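PDB 4RXL: molybdenum ABC transporter, periplasmic molybdenum-binding protein from Vibrio cholerae, which binds tungstate and probably captures molybdate or tungstate in the periplasm for delivery to an ABC importer. Local coordinates for residues A[155-158]-A[159-163]; A[129-132]-A[133-137]; A[170-173]-A[174-178]; A[185-188]-A[189-193]; A[138-141]-A[142-146]. All coordinates share one frame; numbering follows the deposited sequence.

Interaction 1 (A[155-158]-A[159-163])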
loop_
_atom_site.group_PDB
_atom_site.type_symbol
_atom_site.label_atom_id
_atom_site.label_comp_id
_atom_site.label_asym_id
_atom_site.label_seq_id
_atom_site.Cartn_x
_atom_site.Cartn_y
_atom_site.Cartn_z
ATOM N N LEU A 155 9.331 -2.366 2.007
ATOM C CA LEU A 155 10.603 -3.046 1.804
ATOM C C LEU A 155 11.089 -2.818 0.377
ATOM O O LEU A 155 12.283 -2.772 0.139
ATOM C CB LEU A 155 10.473 -4.527 2.121
ATOM C CG LEU A 155 10.271 -4.842 3.622
ATOM C CD1 LEU A 155 9.835 -6.290 3.795
ATOM C CD2 LEU A 155 11.502 -4.564 4.478
ATOM N N ALA A 156 10.143 -2.704 -0.564
ATOM C CA ALA A 156 10.489 -2.318 -1.930
ATOM C C ALA A 156 11.054 -0.896 -1.946
ATOM O O ALA A 156 12.099 -0.635 -2.557
ATOM C CB ALA A 156 9.264 -2.410 -2.831
ATOM N N LEU A 157 10.345 0.044 -1.326
ATOM C CA LEU A 157 10.869 1.395 -1.152
ATOM C C LEU A 157 12.298 1.419 -0.601
ATOM O O LEU A 157 13.158 2.108 -1.153
ATOM C CB LEU A 157 9.937 2.190 -0.230
ATOM C CG LEU A 157 10.344 3.624 0.118
ATOM C CD1 LEU A 157 10.306 4.505 -1.113
ATOM C CD2 LEU A 157 9.423 4.162 1.184
ATOM N N ALA A 158 12.577 0.629 0.440
ATOM C CA ALA A 158 13.902 0.656 1.067
ATOM C C ALA A 158 15.021 0.207 0.129
ATOM O O ALA A 158 16.146 0.667 0.266
ATOM C CB ALA A 158 13.908 -0.204 2.318
ATOM N N LEU A 159 14.732 -0.718 -0.787
ATOM C CA LEU A 159 15.739 -1.168 -1.775
ATOM C C LEU A 159 16.184 -0.014 -2.675
ATOM O O LEU A 159 17.349 0.110 -3.039
ATOM C CB LEU A 159 15.196 -2.298 -2.659
ATOM C CG LEU A 159 15.072 -3.688 -2.053
ATOM C CD1 LEU A 159 14.411 -4.631 -3.048
ATOM C CD2 LEU A 159 16.442 -4.205 -1.599
ATOM N N VAL A 160 15.209 0.821 -3.027
ATOM C CA VAL A 160 15.446 1.982 -3.851
ATOM C C VAL A 160 16.197 3.040 -3.033
ATOM O O VAL A 160 17.165 3.612 -3.525
ATOM C CB VAL A 160 14.140 2.543 -4.475
ATOM C CG1 VAL A 160 14.465 3.618 -5.506
ATOM C CG2 VAL A 160 13.367 1.401 -5.127
ATOM N N GLU A 161 15.759 3.283 -1.793
ATOM C CA GLU A 161 16.442 4.218 -0.887
ATOM C C GLU A 161 17.910 3.863 -0.703
ATOM O O GLU A 161 18.786 4.739 -0.682
ATOM C CB GLU A 161 15.749 4.264 0.471
ATOM C CG GLU A 161 14.358 4.859 0.441
ATOM C CD GLU A 161 13.718 4.912 1.819
ATOM O OE1 GLU A 161 13.988 4.007 2.648
ATOM O OE2 GLU A 161 12.933 5.853 2.065
ATOM N N ARG A 162 18.191 2.572 -0.563
ATOM C CA ARG A 162 19.589 2.109 -0.418
ATOM C C ARG A 162 20.380 2.086 -1.725
ATOM O O ARG A 162 21.580 1.859 -1.716
ATOM C CB ARG A 162 19.632 0.728 0.238
ATOM C CG ARG A 162 19.055 0.725 1.644
ATOM C CD ARG A 162 19.564 -0.460 2.446
ATOM N NE ARG A 162 19.035 -1.741 1.971
ATOM C CZ ARG A 162 17.815 -2.207 2.236
ATOM N NH1 ARG A 162 16.949 -1.494 2.956
ATOM N NH2 ARG A 162 17.449 -3.396 1.762
ATOM N N GLY A 163 19.725 2.293 -2.856
ATOM C CA GLY A 163 20.402 2.284 -4.132
ATOM C C GLY A 163 20.652 0.898 -4.671
ATOM O O GLY A 163 21.385 0.758 -5.625
HETATM O O HOH W 1 14.133 -3.996 1.701
#

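Interaction 2 (A[129-132]-A[133-137])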
loop_
_atom_site.group_PDB
_atom_site.type_symbol
_atom_site.label_atom_id
_atom_site.label_comp_id
_atom_site.label_asym_id
_atom_site.label_seq_id
_atom_site.Cartn_x
_atom_site.Cartn_y
_atom_site.Cartn_z
ATOM N N TYR A 129 -0.697 -4.495 -8.359
ATOM C CA TYR A 129 -0.902 -3.283 -9.166
ATOM C C TYR A 129 0.293 -3.046 -10.088
ATOM O O TYR A 129 0.105 -2.670 -11.227
ATOM C CB TYR A 129 -1.079 -2.047 -8.283
ATOM C CG TYR A 129 -2.275 -2.025 -7.351
ATOM C CD1 TYR A 129 -3.592 -2.112 -7.816
ATOM C CD2 TYR A 129 -2.082 -1.811 -5.994
ATOM C CE1 TYR A 129 -4.673 -2.024 -6.937
ATOM C CE2 TYR A 129 -3.154 -1.732 -5.110
ATOM C CZ TYR A 129 -4.444 -1.868 -5.581
ATOM O OH TYR A 129 -5.490 -1.765 -4.669
ATOM N N ALA A 130 1.500 -3.256 -9.599
ATOM C CA ALA A 130 2.697 -3.191 -10.457
ATOM C C ALA A 130 2.643 -4.118 -11.656
ATOM O O ALA A 130 2.912 -3.710 -12.811
ATOM C CB ALA A 130 3.944 -3.456 -9.644
ATOM N N LYS A 131 2.274 -5.367 -11.416
ATOM C CA LYS A 131 2.195 -6.328 -12.494
ATOM C C LYS A 131 1.162 -5.904 -13.525
ATOM O O LYS A 131 1.439 -5.966 -14.729
ATOM C CB LYS A 131 1.854 -7.704 -11.942
ATOM C CG LYS A 131 1.852 -8.766 -13.021
ATOM C CD LYS A 131 1.588 -10.147 -12.461
ATOM C CE LYS A 131 1.310 -11.109 -13.584
ATOM N NZ LYS A 131 1.163 -12.492 -13.074
ATOM N N GLN A 132 -0.007 -5.460 -13.055
ATOM C CA GLN A 132 -1.052 -4.915 -13.960
ATOM C C GLN A 132 -0.495 -3.802 -14.846
ATOM O O GLN A 132 -0.700 -3.811 -16.065
ATOM C CB GLN A 132 -2.254 -4.412 -13.174
ATOM C CG GLN A 132 -3.110 -5.486 -12.508
ATOM C CD GLN A 132 -4.168 -4.948 -11.530
ATOM O OE1 GLN A 132 -4.296 -3.752 -11.291
ATOM N NE2 GLN A 132 -4.913 -5.853 -10.934
ATOM N N ALA A 133 0.177 -2.835 -14.224
ATOM C CA ALA A 133 0.720 -1.695 -14.962
ATOM C C ALA A 133 1.786 -2.095 -15.983
ATOM O O ALA A 133 1.819 -1.547 -17.074
ATOM C CB ALA A 133 1.278 -0.658 -14.003
ATOM N N LEU A 134 2.645 -3.050 -15.639
ATOM C CA LEU A 134 3.652 -3.523 -16.568
ATOM C C LEU A 134 3.052 -4.348 -17.702
ATOM O O LEU A 134 3.503 -4.238 -18.846
ATOM C CB LEU A 134 4.713 -4.336 -15.834
ATOM C CG LEU A 134 5.544 -3.519 -14.853
ATOM C CD1 LEU A 134 6.420 -4.438 -14.019
ATOM C CD2 LEU A 134 6.365 -2.450 -15.547
ATOM N N GLN A 135 2.040 -5.159 -17.392
ATOM C CA GLN A 135 1.255 -5.833 -18.423
ATOM C C GLN A 135 0.614 -4.817 -19.385
ATOM O O GLN A 135 0.704 -4.949 -20.603
ATOM C CB GLN A 135 0.175 -6.725 -17.796
ATOM C CG GLN A 135 0.694 -8.029 -17.213
ATOM C CD GLN A 135 -0.366 -8.801 -16.452
ATOM O OE1 GLN A 135 -1.259 -8.230 -15.836
ATOM N NE2 GLN A 135 -0.260 -10.128 -16.488
ATOM N N HIS A 136 -0.013 -3.787 -18.820
ATOM C CA HIS A 136 -0.631 -2.741 -19.623
ATOM C C HIS A 136 0.364 -2.028 -20.524
ATOM O O HIS A 136 0.016 -1.700 -21.655
ATOM C CB HIS A 136 -1.335 -1.730 -18.727
ATOM C CG HIS A 136 -1.995 -0.614 -19.472
ATOM N ND1 HIS A 136 -1.417 0.629 -19.608
ATOM C CD2 HIS A 136 -3.199 -0.539 -20.081
ATOM C CE1 HIS A 136 -2.216 1.409 -20.316
ATOM N NE2 HIS A 136 -3.318 0.733 -20.584
ATOM N N ALA A 137 1.576 -1.766 -20.015
ATOM C CA ALA A 137 2.681 -1.185 -20.821
ATOM C C ALA A 137 3.219 -2.116 -21.929
ATOM O O ALA A 137 3.953 -1.679 -22.831
ATOM C CB ALA A 137 3.838 -0.792 -19.927
#

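Interaction 3 (A[170-173]-A[174-178]). With WO4 (tungstate(VI)ion), chain B.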
loop_
_atom_site.group_PDB
_atom_site.type_symbol
_atom_site.label_atom_id
_atom_site.label_comp_id
_atom_site.label_asym_id
_atom_site.label_seq_id
_atom_site.Cartn_x
_atom_site.Cartn_y
_atom_site.Cartn_z
ATOM N N VAL A 170 6.146 1.778 -6.280
ATOM C CA VAL A 170 5.566 1.972 -4.989
ATOM C C VAL A 170 4.337 2.868 -5.139
ATOM O O VAL A 170 3.987 3.295 -6.250
ATOM C CB VAL A 170 6.566 2.556 -3.962
ATOM C CG1 VAL A 170 7.755 1.636 -3.751
ATOM C CG2 VAL A 170 7.014 3.940 -4.380
ATOM N N TYR A 171 3.681 3.179 -4.020
ATOM C CA TYR A 171 2.626 4.173 -4.065
ATOM C C TYR A 171 3.164 5.585 -3.992
ATOM O O TYR A 171 4.265 5.843 -3.498
ATOM C CB TYR A 171 1.612 3.953 -2.957
ATOM C CG TYR A 171 1.046 2.563 -2.901
ATOM C CD1 TYR A 171 0.065 2.184 -3.798
ATOM C CD2 TYR A 171 1.427 1.651 -1.923
ATOM C CE1 TYR A 171 -0.502 0.902 -3.740
ATOM C CE2 TYR A 171 0.853 0.392 -1.843
ATOM C CZ TYR A 171 -0.120 0.039 -2.746
ATOM O OH TYR A 171 -0.643 -1.208 -2.758
ATOM N N LYS A 172 2.372 6.519 -4.505
ATOM C CA LYS A 172 2.641 7.946 -4.432
ATOM C C LYS A 172 2.938 8.356 -2.997
ATOM O O LYS A 172 3.885 9.096 -2.746
ATOM C CB LYS A 172 1.450 8.735 -4.992
ATOM C CG LYS A 172 1.489 10.240 -4.793
ATOM C CD LYS A 172 2.509 10.917 -5.666
ATOM C CE LYS A 172 2.316 12.428 -5.626
ATOM N NZ LYS A 172 0.946 12.840 -6.064
ATOM N N THR A 173 2.165 7.837 -2.052
ATOM C CA THR A 173 2.343 8.194 -0.632
ATOM C C THR A 173 3.668 7.702 -0.081
ATOM O O THR A 173 4.238 8.331 0.807
ATOM C CB THR A 173 1.193 7.661 0.220
ATOM O OG1 THR A 173 1.101 6.262 -0.008
ATOM C CG2 THR A 173 -0.123 8.341 -0.121
ATOM N N ASP A 174 4.199 6.595 -0.605
ATOM C CA ASP A 174 5.486 6.077 -0.120
ATOM C C ASP A 174 6.602 7.009 -0.600
ATOM O O ASP A 174 7.483 7.400 0.164
ATOM C CB ASP A 174 5.751 4.663 -0.633
ATOM C CG ASP A 174 4.698 3.666 -0.227
ATOM O OD1 ASP A 174 4.311 3.608 0.965
ATOM O OD2 ASP A 174 4.272 2.925 -1.112
ATOM N N ALA A 175 6.564 7.392 -1.868
ATOM C CA ALA A 175 7.556 8.327 -2.405
ATOM C C ALA A 175 7.515 9.666 -1.683
ATOM O O ALA A 175 8.571 10.229 -1.335
ATOM C CB ALA A 175 7.341 8.516 -3.905
ATOM N N LEU A 176 6.306 10.147 -1.388
ATOM C CA LEU A 176 6.110 11.496 -0.821
ATOM C C LEU A 176 6.821 11.681 0.521
ATOM O O LEU A 176 7.287 12.776 0.821
ATOM C CB LEU A 176 4.609 11.790 -0.661
ATOM C CG LEU A 176 4.150 13.241 -0.678
ATOM C CD1 LEU A 176 4.407 13.874 -2.041
ATOM C CD2 LEU A 176 2.673 13.300 -0.316
ATOM N N LEU A 177 6.911 10.620 1.318
ATOM C CA LEU A 177 7.516 10.692 2.651
ATOM C C LEU A 177 9.020 10.450 2.655
ATOM O O LEU A 177 9.684 10.705 3.664
ATOM C CB LEU A 177 6.831 9.704 3.620
ATOM C CG LEU A 177 5.444 10.084 4.183
ATOM C CD1 LEU A 177 5.356 9.709 5.651
ATOM C CD2 LEU A 177 5.054 11.554 4.028
ATOM N N SER A 178 9.567 9.984 1.535
ATOM C CA SER A 178 10.989 9.672 1.437
ATOM C C SER A 178 11.743 10.759 0.666
ATOM O O SER A 178 11.312 11.159 -0.407
ATOM C CB SER A 178 11.164 8.316 0.738
ATOM O OG SER A 178 12.536 7.994 0.569
HETATM W W WO4 B . 0.955 -3.038 0.726
HETATM O O1 WO4 B . 2.847 -3.581 1.147
HETATM O O2 WO4 B . 0.502 -2.937 -1.266
HETATM O O3 WO4 B . -0.332 -4.379 1.606
HETATM O O4 WO4 B . 0.594 -1.152 1.483
HETATM O O HOH W 2 2.541 5.217 1.951
#

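Interaction 4 (A[185-188]-A[189-193])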
loop_
_atom_site.group_PDB
_atom_site.type_symbol
_atom_site.label_atom_id
_atom_site.label_comp_id
_atom_site.label_asym_id
_atom_site.label_seq_id
_atom_site.Cartn_x
_atom_site.Cartn_y
_atom_site.Cartn_z
ATOM N N THR A 185 7.981 8.803 -12.830
ATOM C CA THR A 185 6.697 9.046 -13.464
ATOM C C THR A 185 5.629 8.302 -12.682
ATOM O O THR A 185 5.935 7.473 -11.835
ATOM C CB THR A 185 6.692 8.636 -14.963
ATOM O OG1 THR A 185 5.616 9.298 -15.647
ATOM C CG2 THR A 185 6.523 7.149 -15.137
ATOM N N ALA A 186 4.377 8.669 -12.913
ATOM C CA ALA A 186 3.255 8.006 -12.320
ATOM C C ALA A 186 2.580 7.164 -13.393
ATOM O O ALA A 186 2.472 7.582 -14.542
ATOM C CB ALA A 186 2.277 9.040 -11.781
ATOM N N PHE A 187 2.102 5.992 -12.999
ATOM C CA PHE A 187 1.349 5.125 -13.915
ATOM C C PHE A 187 -0.046 5.678 -14.176
ATOM O O PHE A 187 -0.662 6.261 -13.270
ATOM C CB PHE A 187 1.285 3.703 -13.352
ATOM C CG PHE A 187 2.602 3.023 -13.348
ATOM C CD1 PHE A 187 3.071 2.406 -14.491
ATOM C CD2 PHE A 187 3.395 3.055 -12.221
ATOM C CE1 PHE A 187 4.287 1.795 -14.492
ATOM C CE2 PHE A 187 4.629 2.452 -12.221
ATOM C CZ PHE A 187 5.076 1.831 -13.361
ATOM N N SER A 188 -0.559 5.458 -15.381
ATOM C CA SER A 188 -1.887 5.981 -15.751
ATOM C C SER A 188 -3.020 5.248 -15.009
ATOM O O SER A 188 -2.891 4.098 -14.612
ATOM C CB SER A 188 -2.093 5.880 -17.263
ATOM O OG SER A 188 -2.300 4.540 -17.590
ATOM N N ALA A 189 -4.163 5.916 -14.866
ATOM C CA ALA A 189 -5.343 5.306 -14.267
ATOM C C ALA A 189 -5.825 4.055 -15.020
ATOM O O ALA A 189 -6.396 3.152 -14.439
ATOM C CB ALA A 189 -6.469 6.336 -14.208
ATOM N N GLN A 190 -5.555 4.014 -16.317
ATOM C CA GLN A 190 -5.945 2.896 -17.169
ATOM C C GLN A 190 -5.070 1.667 -16.964
ATOM O O GLN A 190 -5.437 0.559 -17.366
ATOM C CB GLN A 190 -5.863 3.333 -18.635
ATOM C CG GLN A 190 -6.969 4.279 -19.055
ATOM C CD GLN A 190 -6.796 5.671 -18.487
ATOM O OE1 GLN A 190 -5.679 6.163 -18.375
ATOM N NE2 GLN A 190 -7.897 6.306 -18.127
ATOM N N SER A 191 -3.913 1.860 -16.350
ATOM C CA SER A 191 -2.888 0.794 -16.284
ATOM C C SER A 191 -3.061 -0.258 -15.204
ATOM O O SER A 191 -2.423 -1.314 -15.250
ATOM C CB SER A 191 -1.509 1.421 -16.198
ATOM O OG SER A 191 -1.268 1.875 -14.909
ATOM N N HIS A 192 -3.905 0.008 -14.220
ATOM C CA HIS A 192 -4.144 -0.940 -13.123
ATOM C C HIS A 192 -5.522 -0.676 -12.514
ATOM O O HIS A 192 -6.127 0.359 -12.787
ATOM C CB HIS A 192 -3.043 -0.841 -12.045
ATOM C CG HIS A 192 -2.869 0.539 -11.480
ATOM N ND1 HIS A 192 -3.701 1.051 -10.506
ATOM C CD2 HIS A 192 -2.019 1.544 -11.811
ATOM C CE1 HIS A 192 -3.345 2.289 -10.227
ATOM N NE2 HIS A 192 -2.319 2.613 -10.994
ATOM N N GLN A 193 -5.989 -1.589 -11.680
ATOM C CA GLN A 193 -7.209 -1.372 -10.961
ATOM C C GLN A 193 -7.057 -0.191 -10.013
ATOM O O GLN A 193 -6.029 0.011 -9.420
ATOM C CB GLN A 193 -7.581 -2.616 -10.170
ATOM C CG GLN A 193 -8.238 -3.706 -11.005
ATOM C CD GLN A 193 -9.624 -3.322 -11.503
ATOM O OE1 GLN A 193 -9.837 -3.097 -12.687
ATOM N NE2 GLN A 193 -10.554 -3.205 -10.585
HETATM O O HOH W 3 -1.575 5.198 -10.736
#

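Interaction 5 (A[138-141]-A[142-146])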
loop_
_atom_site.group_PDB
_atom_site.type_symbol
_atom_site.label_atom_id
_atom_site.label_comp_id
_atom_site.label_asym_id
_atom_site.label_seq_id
_atom_site.Cartn_x
_atom_site.Cartn_y
_atom_site.Cartn_z
ATOM N N GLY A 138 2.873 -3.400 -21.861
ATOM C CA GLY A 138 3.324 -4.360 -22.869
ATOM C C GLY A 138 4.762 -4.809 -22.662
ATOM O O GLY A 138 5.419 -5.281 -23.605
ATOM N N VAL A 139 5.240 -4.711 -21.423
ATOM C CA VAL A 139 6.642 -4.967 -21.095
ATOM C C VAL A 139 6.812 -6.030 -19.993
ATOM O O VAL A 139 7.923 -6.271 -19.547
ATOM C CB VAL A 139 7.352 -3.657 -20.697
ATOM C CG1 VAL A 139 6.869 -3.167 -19.340
ATOM C CG2 VAL A 139 8.859 -3.821 -20.676
ATOM N N TRP A 140 5.728 -6.690 -19.583
ATOM C CA TRP A 140 5.802 -7.662 -18.490
ATOM C C TRP A 140 6.684 -8.885 -18.829
ATOM O O TRP A 140 7.601 -9.184 -18.075
ATOM C CB TRP A 140 4.400 -8.077 -18.031
ATOM C CG TRP A 140 4.396 -9.183 -17.026
ATOM C CD1 TRP A 140 3.956 -10.458 -17.224
ATOM C CD2 TRP A 140 4.847 -9.122 -15.667
ATOM N NE1 TRP A 140 4.096 -11.192 -16.073
ATOM C CE2 TRP A 140 4.646 -10.396 -15.106
ATOM C CE3 TRP A 140 5.411 -8.120 -14.874
ATOM C CZ2 TRP A 140 4.983 -10.693 -13.792
ATOM C CZ3 TRP A 140 5.737 -8.422 -13.563
ATOM C CH2 TRP A 140 5.523 -9.696 -13.039
ATOM N N PRO A 141 6.435 -9.574 -19.961
ATOM C CA PRO A 141 7.269 -10.751 -20.265
ATOM C C PRO A 141 8.786 -10.507 -20.196
ATOM O O PRO A 141 9.521 -11.396 -19.783
ATOM C CB PRO A 141 6.835 -11.123 -21.682
ATOM C CG PRO A 141 5.429 -10.638 -21.772
ATOM C CD PRO A 141 5.425 -9.348 -21.011
ATOM N N GLU A 142 9.236 -9.316 -20.582
ATOM C CA GLU A 142 10.644 -8.911 -20.437
ATOM C C GLU A 142 11.104 -8.660 -18.986
ATOM O O GLU A 142 12.216 -9.015 -18.621
ATOM C CB GLU A 142 10.918 -7.644 -21.255
ATOM C CG GLU A 142 11.017 -7.875 -22.763
ATOM C CD GLU A 142 9.776 -7.458 -23.538
ATOM O OE1 GLU A 142 8.722 -7.219 -22.921
ATOM O OE2 GLU A 142 9.863 -7.366 -24.779
ATOM N N LEU A 143 10.255 -8.033 -18.178
ATOM C CA LEU A 143 10.610 -7.640 -16.811
ATOM C C LEU A 143 10.312 -8.703 -15.766
ATOM O O LEU A 143 10.840 -8.632 -14.662
ATOM C CB LEU A 143 9.838 -6.376 -16.417
ATOM C CG LEU A 143 10.241 -5.105 -17.154
ATOM C CD1 LEU A 143 9.328 -3.972 -16.725
ATOM C CD2 LEU A 143 11.694 -4.750 -16.899
ATOM N N GLU A 144 9.419 -9.632 -16.101
ATOM C CA GLU A 144 9.121 -10.828 -15.314
ATOM C C GLU A 144 10.363 -11.383 -14.584
ATOM O O GLU A 144 10.323 -11.684 -13.391
ATOM C CB GLU A 144 8.591 -11.892 -16.292
ATOM C CG GLU A 144 8.471 -13.320 -15.780
ATOM C CD GLU A 144 7.157 -13.578 -15.078
ATOM O OE1 GLU A 144 6.255 -14.160 -15.716
ATOM O OE2 GLU A 144 7.025 -13.194 -13.897
ATOM N N SER A 145 11.468 -11.506 -15.318
ATOM C CA SER A 145 12.666 -12.154 -14.799
ATOM C C SER A 145 13.675 -11.209 -14.134
ATOM O O SER A 145 14.783 -11.648 -13.790
ATOM C CB SER A 145 13.354 -12.900 -15.948
ATOM O OG SER A 145 13.722 -12.010 -17.003
ATOM N N ARG A 146 13.296 -9.938 -13.943
ATOM C CA ARG A 146 14.225 -8.888 -13.507
ATOM C C ARG A 146 13.673 -8.150 -12.292
ATOM O O ARG A 146 13.975 -6.979 -12.102
ATOM C CB ARG A 146 14.462 -7.858 -14.629
ATOM C CG ARG A 146 14.848 -8.429 -15.987
ATOM C CD ARG A 146 16.348 -8.541 -16.161
ATOM N NE ARG A 146 16.876 -7.479 -17.025
ATOM C CZ ARG A 146 17.704 -6.503 -16.646
ATOM N NH1 ARG A 146 18.141 -6.407 -15.391
ATOM N NH2 ARG A 146 18.111 -5.610 -17.546
#

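Interaction 1 (A[155-158]-A[159-163])
Leu157 and Ala158 meet Glu161 and Arg162 in a local contact along the last turns of helix 153-161, whose first residue, Val153, lines the tungstate pocket. Two sound backbone bonds carry the end of the helix: Glu161 N gives to Leu157 O at 2.9 Å, 168° at the hydrogen, and Arg162 N gives to Ala158 O. The turn before is looser, for the bond from Leu159 N to Leu155 O is weak. Arg162 then folds back over the helix. Its chain bends at chi3 (-69°), which lays one guanidinium face above the Ala158 carbonyl and brings NH1 to 3.4 Å from Ala158 CB, while NE pairs with Glu164. Water 1 gives to Leu155 O at 2.7 Å and takes a weak bond from Arg162 NH2. On the other flank the extended Glu161 runs past Leu157, with OE2 3.9 Å from Leu157 CG; that oxygen is held by Ser178. Gly163, at positive phi (81°), closes the helix in a Schellman motif. Ala158 O thus lies under a cation and Leu155 O on a water; the guanidinium would be expected to suit the partial negative charge of the helix C-terminus, though Glu164 shares it.

Interaction 2 (A[129-132]-A[133-137])
Lys131 and Gln135, one turn apart on helix 125-137, make the principal side-chain contact of this local segment, which is otherwise built on backbone hydrogen bonds. Those bonds are regular: Ala133 N to Tyr129 O, Leu134 N to Ala130 O, Gln135 N to Lys131 O at 2.8 Å and His136 N to Gln132 O at 2.8 Å, with angles at the hydrogen between 160° and 168°.

Among the side chains the touch is by van der Waals contact. Lys131 is fully extended, with CG anti to the backbone N (chi1 -176°), and its CE lies against the amide end of Gln135, 3.4 Å from NE2. Gln135 leans back over the preceding turn, its CG 3.3 Å from Lys131 O. Leu134 likewise sets CG 3.3 Å from Ala130 O, and His136 CB lies 3.4 Å from Gln132 O.

The faces of the helix serve different neighbours. Leu134 and Ala130 pack on Ile169 of strand 168-171, and Leu134, Lys131 and Gln135 meet Trp140 of the next helix. Tyr129 sits beside Tyr171 of the anion pocket and gives its hydroxyl end to a hydrogen bond with Ala59 O, whereas Gln132 OE1 accepts from Gln193 N.

The carbonyls of residues 129-132 are thus each met by the N-H four residues on, the aliphatic stem of Lys131 has Trp140 as its apolar neighbour, and the polar ends of Tyr129 and Gln132 tie the helix to other parts of the chain.

Interaction 3 (A[170-173]-A[174-178])
Tyr171 O is gripped by two backbone donors of the helix that starts just after it. Ala175 N reaches it at 3.2 Å with an angle of 167°, and Asp174 N adds a weak bond at 3.0 Å. Tyr171 is the N-cap residue, where strand 168-171 turns into helix 172-177, and its own N-H is caught from the helix side: Asp174 OD2 accepts from Tyr171 N at 3.0 Å, on the anti side of the carboxylate and 23° out of its plane. This is one half of a capping-box arrangement. The two side chains run alongside each other, pointing the same way, and OD2 comes near the ring edge, 3.2 Å from Tyr171 CD2. With CG anti to its carbonyl carbon (chi1 -59°), Asp174 turns its carboxylate back toward the helix start, which lets OD2 reach Tyr171 N.

The other carboxylate oxygen, OD1, forms a salt bridge with Arg154 and accepts from water 2 at 2.6 Å. The same water accepts from Thr173 OG1, which also bonds to Asn84.

At the far end of the ring Tyr171 OH donates to tungstate O2 at 2.6 Å, with that oxygen at the ring edge; Ser13, Ser40, Ala126 N and Val153 N also bond to the anion. Asp174 is thus a second-shell residue: it holds the Tyr171 N-H and probably steadies the tyrosine, while Arg154 probably offsets the carboxylate's negative charge so near an anion.

Interaction 4 (A[185-188]-A[189-193])
Ser191 turns its side chain back onto Ser188, with OG set between its own backbone N and carbonyl carbon (chi1 78°), and from there the hydroxyl donates to Ser188 O at 2.8 Å. This donor lies in the carbonyl plane, on a lone pair. Ser191 N reaches the same oxygen at 3.0 Å from well above that plane, 61° out of it, so a single residue grips one carbonyl from two directions. Ser191 CB also rests 3.5 Å from Ser188 OG, which brings the two serine side chains close together.

Phe187 starts toward this turn and then leads away from it. Its CB touches Ser191 OG at 3.5 Å, but the ring is directed to Leu86 and Leu88 of strand 78-91 and to Ala133 of helix 125-137. Residues Ser188 to Ser191 form a type I beta-turn, reinforced by the Ser191 hydroxyl on the carbonyl that closes it. The turn follows strand 181-186 and leads on to strand 195-201.

His192 approaches from the other end of the turn, with the CB of Phe187 near its ring plane and at its edge, 4.2 Å from CD2. Both ring nitrogens are engaged. ND1 donates to Gln193 O at 2.8 Å, nearly in the plane of the imidazole though above that of the carbonyl. NE2 lies 2.7 Å from water 3, also at the ring edge, and the water donates to Phe187 O at 2.9 Å, bridging the residues on either side of the turn. Ser191 and His192 also pack against His136 and Gln132 of helix 125-137.

Interaction 5 (A[138-141]-A[142-146])
Trp140 O accepts from Glu144 N at 2.7 Å, 161° at the hydrogen, and takes a second, weak bond from Leu143 N. The latter N-H has its straighter bond to Val139 O, at 3.2 Å. Leu143 N is therefore shared between Val139 O and, weakly, Trp140 O in the short helix 140-143, with Val139 at its N-cap. Pro141, in the first turn, has no N-H to place. Gly138, at positive phi, ends the preceding helix in a Schellman motif, and Arg146 N closes the far end on Leu143 O at 2.9 Å.

The side-chain partners are less polar. Glu144 lies across the indole of Trp140: its CA stands 4.3 Å from the centroid of the six-membered ring, a CH-pi contact 5° off the normal, and its bent chain carries OE2 to 3.2 Å from Trp140 CZ2. The carboxylate plane is turned 62° from the ring. On the buried side Val139 CG1 meets Leu143 CD1 at 3.7 Å, and both residues pack on Leu134 of helix 125-137 and on helix 104-111. Arg146 NE bonds to Gln108.

The N-H groups of Leu143, Glu144 and Arg146 are thus met by the carbonyls of Val139, Trp140 and Leu143. Glu144 CA meets the indole face, while the carboxylate hangs above the ring plane at the CZ2 rim, where the pi cloud would not be expected to stabilise its charge.

How the interactions relate
Interaction 3 is the buried one, the contact nearest the chain centre and the one that reaches tungstate directly; the other four are partly buried. Interaction 1 joins it by a polar tie from the helix end and by Leu157 packed on Val170. Interaction 2 meets it at the pocket tyrosine, and also touches interaction 4, through a polar tie, and interaction 5, whose helix follows its own in the chain. Interactions 3 and 4 do not touch but reach the same sheet. Interactions 1, 2 and 5 rest on helical backbone bonds with aliphatic or ring cover. Interactions 3 and 4 depend more on side-chain oxygens, a carboxylate at a helix start and a hydroxyl in a loop turn.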